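Local structure of 4-amino-4-deoxychorismate lyase (Legionella pneumophila, 3LUL) at residues S38-A43 with E70-K75; M45-L50 with I63-W68. The protein belongs to the class IV aminotransferase family of pyridoxal-phosphate proteins (fold type IV) and carries the cofactor as a Schiff base on a lysine. One frame throughout, in Å; residues are numbered along the deposited sequence. Where two conformers were deposited one is given.

Contact 1 (S38-A43 with E70-K75); sequences SKPSFA and EHLIQK
Pro40, on the short strand 39-40, stands opposite Leu72 of helix 65-78 at the closest approach of the two backbones, with their CA atoms 7.0 Å apart, and no hydrogen bond joins the segments. The proline ring meets the helix with CD on Ile73 and with CB and CG on Leu72. CD lies 3.6 Å from the terminal methyl CD1 of Ile73, the two side chains crossing at about a right angle, while CB lies 3.9 Å from CD1 of Leu72. The same leucine methyl is 3.8 Å from CB of Ala43, so it touches both the proline and the first residue of helix 43-57. Ile73 does not point straight at the strand. With CG1 anti to its carbonyl carbon (chi1 -65°), and a second bend of the same sense (chi2 -60°), its CD1 swings across to the proline and comes within 4.3 Å of the carbonyl O of Ser38. Phe69 and Ile76, from the neighbouring turns of helix 65-78, extend the patch around Pro40, and Ile33 of strand 28-36 touches both Pro40 and Leu72. Ser38 turns its hydroxyl elsewhere, to the carbonyl O of Leu81. Strand 39-40, outermost in its sheet within this chain, and the start of helix 43-57 thus meet helix 65-78 mainly through methyl and ring carbons, an apolar fit that depends on shape and burial, with no directional bond.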
# COMPACT_ATOMS: atom_id res chain seq x y z
N SER B 38 0.45 14.66 29.25
CA SER B 38 1.88 14.67 28.91
C SER B 38 2.54 13.31 28.98
O SER B 38 3.76 13.23 28.95
CB SER B 38 2.65 15.66 29.78
OG SER B 38 2.01 16.91 29.77
N LYS B 39 1.73 12.26 29.09
CA LYS B 39 2.22 10.88 29.15
C LYS B 39 1.73 10.05 27.95
O LYS B 39 0.53 10.03 27.66
CB LYS B 39 1.76 10.22 30.45
CG LYS B 39 2.47 10.80 31.70
CD LYS B 39 1.72 10.45 32.98
CE LYS B 39 2.51 10.82 34.25
NZ LYS B 39 1.64 11.42 35.32
N PRO B 40 2.65 9.35 27.28
CA PRO B 40 2.19 8.45 26.21
C PRO B 40 1.43 7.26 26.80
O PRO B 40 1.92 6.57 27.67
CB PRO B 40 3.49 8.01 25.51
CG PRO B 40 4.54 8.19 26.50
CD PRO B 40 4.11 9.27 27.46
N SER B 41 0.23 7.04 26.30
CA SER B 41 -0.63 5.95 26.69
C SER B 41 -0.23 4.64 25.98
O SER B 41 -0.14 4.56 24.74
CB SER B 41 -2.05 6.33 26.27
OG SER B 41 -2.99 5.35 26.57
N PHE B 42 -0.00 3.61 26.78
CA PHE B 42 0.34 2.26 26.28
C PHE B 42 1.56 2.21 25.40
O PHE B 42 1.62 1.45 24.45
CB PHE B 42 -0.89 1.58 25.68
CG PHE B 42 -1.99 1.55 26.66
CD1 PHE B 42 -2.05 0.56 27.62
CD2 PHE B 42 -2.88 2.60 26.72
CE1 PHE B 42 -3.03 0.59 28.59
CE2 PHE B 42 -3.85 2.64 27.68
CZ PHE B 42 -3.93 1.63 28.61
N ALA B 43 2.57 3.00 25.77
CA ALA B 43 3.82 3.06 25.03
C ALA B 43 4.41 1.66 24.81
O ALA B 43 4.96 1.41 23.75
CB ALA B 43 4.84 3.92 25.78
N GLU B 70 11.78 7.17 26.33
CA GLU B 70 12.54 8.44 26.51
C GLU B 70 12.39 9.37 25.30
O GLU B 70 12.23 10.58 25.46
CB GLU B 70 14.03 8.16 26.79
CG GLU B 70 15.02 9.37 26.69
CD GLU B 70 14.71 10.53 27.65
OE1 GLU B 70 13.68 10.48 28.37
OE2 GLU B 70 15.51 11.51 27.67
N HIS B 71 12.44 8.80 24.10
CA HIS B 71 12.18 9.58 22.87
C HIS B 71 10.79 10.18 22.82
O HIS B 71 10.65 11.34 22.43
CB HIS B 71 12.44 8.78 21.61
CG HIS B 71 13.87 8.78 21.20
ND1 HIS B 71 14.69 7.68 21.36
CD2 HIS B 71 14.63 9.75 20.65
CE1 HIS B 71 15.89 7.97 20.89
NE2 HIS B 71 15.88 9.21 20.46
N LEU B 72 9.79 9.42 23.24
CA LEU B 72 8.41 9.92 23.30
C LEU B 72 8.31 11.07 24.29
O LEU B 72 7.74 12.12 23.97
CB LEU B 72 7.40 8.82 23.67
CG LEU B 72 7.30 7.58 22.75
CD1 LEU B 72 6.39 6.49 23.37
CD2 LEU B 72 6.79 8.01 21.36
N ILE B 73 8.92 10.90 25.46
CA ILE B 73 8.86 11.94 26.50
C ILE B 73 9.56 13.20 26.00
O ILE B 73 9.04 14.30 26.20
CB ILE B 73 9.45 11.47 27.84
CG1 ILE B 73 8.61 10.34 28.44
CG2 ILE B 73 9.54 12.65 28.85
CD1 ILE B 73 7.16 10.67 28.74
N GLN B 74 10.70 13.06 25.32
CA GLN B 74 11.45 14.23 24.89
C GLN B 74 10.70 15.02 23.82
O GLN B 74 10.79 16.24 23.79
CB GLN B 74 12.87 13.89 24.42
CG GLN B 74 13.86 13.53 25.57
CD GLN B 74 13.88 14.53 26.76
OE1 GLN B 74 13.69 14.14 27.91
NE2 GLN B 74 14.11 15.81 26.47
N LYS B 75 9.94 14.31 22.98
CA LYS B 75 9.07 14.93 21.98
C LYS B 75 7.90 15.68 22.60
O LYS B 75 7.64 16.83 22.22
CB LYS B 75 8.59 13.88 20.98
CG LYS B 75 9.37 13.92 19.71
CD LYS B 75 8.75 14.97 18.81
CE LYS B 75 9.76 15.56 17.89
NZ LYS B 75 9.11 16.31 16.80

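Contact 2 (M45-L50 with I63-W68)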
# COMPACT_ATOMS: atom_id res chain seq x y z
N MSE B 45 2.79 -1.34 24.62
CA MSE B 45 2.07 -2.11 23.61
C MSE B 45 2.33 -1.64 22.18
O MSE B 45 2.40 -2.47 21.26
CB MSE B 45 0.56 -2.21 23.93
CG MSE B 45 0.29 -3.03 25.18
SE MSE B 45 -1.60 -3.01 25.64
CE MSE B 45 -2.08 -4.36 24.38
N HIS B 46 2.49 -0.33 21.99
CA HIS B 46 2.86 0.23 20.69
C HIS B 46 4.26 -0.21 20.26
O HIS B 46 4.48 -0.58 19.12
CB HIS B 46 2.78 1.75 20.74
CG HIS B 46 1.38 2.26 20.77
ND1 HIS B 46 0.55 2.20 19.67
CD2 HIS B 46 0.65 2.86 21.75
CE1 HIS B 46 -0.64 2.70 19.98
NE2 HIS B 46 -0.59 3.13 21.23
N TRP B 47 5.22 -0.15 21.19
CA TRP B 47 6.59 -0.65 20.90
C TRP B 47 6.60 -2.12 20.53
O TRP B 47 7.31 -2.56 19.63
CB TRP B 47 7.45 -0.38 22.16
CG TRP B 47 8.85 -0.86 22.12
CD1 TRP B 47 9.93 -0.22 21.56
CD2 TRP B 47 9.34 -2.09 22.65
NE1 TRP B 47 11.07 -0.97 21.75
CE2 TRP B 47 10.73 -2.13 22.40
CE3 TRP B 47 8.73 -3.16 23.32
CZ2 TRP B 47 11.52 -3.20 22.79
CZ3 TRP B 47 9.52 -4.23 23.70
CH2 TRP B 47 10.90 -4.24 23.45
N GLU B 48 5.83 -2.90 21.27
CA GLU B 48 5.77 -4.35 21.05
C GLU B 48 5.27 -4.67 19.65
O GLU B 48 5.82 -5.49 18.94
CB GLU B 48 4.85 -4.98 22.08
CG GLU B 48 4.57 -6.46 21.94
CD GLU B 48 3.57 -6.99 22.97
OE1 GLU B 48 2.56 -6.30 23.29
OE2 GLU B 48 3.81 -8.10 23.47
N ARG B 49 4.15 -4.04 19.29
CA ARG B 49 3.53 -4.30 18.01
C ARG B 49 4.44 -3.85 16.87
O ARG B 49 4.65 -4.56 15.91
CB ARG B 49 2.18 -3.58 17.90
CG ARG B 49 1.50 -3.86 16.55
CD ARG B 49 0.06 -3.42 16.53
NE ARG B 49 -0.08 -1.97 16.66
CZ ARG B 49 -1.25 -1.36 16.82
NH1 ARG B 49 -2.40 -2.05 16.78
NH2 ARG B 49 -1.28 -0.04 16.96
N LEU B 50 5.01 -2.66 17.01
CA LEU B 50 5.93 -2.13 15.97
C LEU B 50 7.10 -3.07 15.79
O LEU B 50 7.44 -3.39 14.65
CB LEU B 50 6.39 -0.70 16.28
CG LEU B 50 7.36 -0.00 15.32
CD1 LEU B 50 6.83 -0.06 13.90
CD2 LEU B 50 7.62 1.43 15.81
N ILE B 63 15.92 -0.63 19.02
CA ILE B 63 15.72 0.46 19.97
C ILE B 63 15.05 -0.18 21.18
O ILE B 63 14.03 -0.84 21.05
CB ILE B 63 14.89 1.61 19.38
CG1 ILE B 63 14.69 2.72 20.42
CG2 ILE B 63 13.55 1.15 18.82
CD1 ILE B 63 14.10 4.04 19.80
N SER B 64 15.64 0.02 22.35
CA SER B 64 15.11 -0.60 23.56
C SER B 64 13.80 0.09 23.94
O SER B 64 13.53 1.22 23.50
CB SER B 64 16.13 -0.51 24.70
OG SER B 64 16.27 0.84 25.11
N PHE B 65 12.97 -0.57 24.74
CA PHE B 65 11.76 0.08 25.21
C PHE B 65 12.06 1.37 25.96
O PHE B 65 11.37 2.37 25.79
CB PHE B 65 10.91 -0.85 26.09
CG PHE B 65 9.75 -0.13 26.71
CD1 PHE B 65 8.71 0.33 25.90
CD2 PHE B 65 9.74 0.17 28.06
CE1 PHE B 65 7.65 1.03 26.44
CE2 PHE B 65 8.68 0.89 28.62
CZ PHE B 65 7.63 1.33 27.80
N ASP B 66 13.05 1.33 26.85
CA ASP B 66 13.38 2.51 27.65
C ASP B 66 13.77 3.69 26.74
O ASP B 66 13.38 4.83 27.01
CB ASP B 66 14.47 2.20 28.66
CG ASP B 66 13.97 1.29 29.79
OD1 ASP B 66 12.74 1.21 30.02
OD2 ASP B 66 14.81 0.66 30.45
N ASP B 67 14.58 3.43 25.70
CA ASP B 67 14.99 4.49 24.78
C ASP B 67 13.78 5.01 23.98
O ASP B 67 13.63 6.24 23.78
CB ASP B 67 16.11 4.04 23.84
CG ASP B 67 17.48 3.95 24.55
OD1 ASP B 67 17.63 4.37 25.71
OD2 ASP B 67 18.41 3.45 23.91
N TRP B 68 12.92 4.09 23.56
CA TRP B 68 11.67 4.44 22.88
C TRP B 68 10.86 5.38 23.74
O TRP B 68 10.46 6.46 23.30
CB TRP B 68 10.89 3.17 22.62
CG TRP B 68 9.43 3.24 22.30
CD1 TRP B 68 8.40 3.09 23.19
CD2 TRP B 68 8.83 3.33 21.01
NE1 TRP B 68 7.20 3.12 22.54
CE2 TRP B 68 7.43 3.26 21.19
CE3 TRP B 68 9.33 3.47 19.72
CZ2 TRP B 68 6.54 3.36 20.14
CZ3 TRP B 68 8.44 3.55 18.66
CH2 TRP B 68 7.06 3.51 18.88
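The indole of Trp47 receives the backbone and CB of Phe65 over one face and the carbonyl O of Ile63 at its edge. CA of Phe65 stands 3.8 Å from the centroid of the five-membered ring of Trp47, close to the ring normal, and the phenyl ring of Phe65 continues from there with its edge turned to the indole face, the planes at 71°. At the indole edge, NE1 of Trp47 donates to O of Ile63 over 3.0 Å; the acceptor lies in the ring plane and the bond is fairly straight, although NE1 is tilted out of the carbonyl plane. Trp68 offers a face in turn: CB of Trp47 rests above it, 3.5 Å from NE1 of Trp68, and the Trp47 edge is turned to the face of the same five-membered ring, with the planes at 58°, in a second edge-to-face pair. Trp47 can serve both neighbours because its CG is anti to the backbone N (chi1 177°), carrying the indole out from helix 43-57 toward the start of helix 65-78. The three rings form an aromatic cluster in this helix-loop-helix connection, where Ser64 is the N-cap of the second helix, its OG accepting from N of Asp67. Further along Trp68, CD2 of Leu50 packs 3.6 Å from CZ3, and CB of His46 approaches CZ2 more loosely. The indole N-H of Trp68 probably hydrogen-bonds the carbonyl O of Ala43, which would limit the rotation of the ring. His46 turns its ND1 to Glu31, which also forms a salt bridge with Arg49, a residue of the same helix that makes no contact with 63-68.

Overall arrangement
Contact 2 is nested within the chain loop closed by contact 1, and their centres lie 11 Å apart on the same side of the chain's centre. Both use helix 65-78: its first turn meets helix 43-57 in contact 2, and its middle meets strand 39-40 in contact 1. Besides the probable bond between Ala43 and Trp68, the two join directly where the ring atom CE1 of Phe65 packs 3.7 Å from C of Ala43. The helix of contact 2 also carries Arg49, whose NH1 hydrogen-bonds the phosphate oxygen OP1 of the modified Lys141.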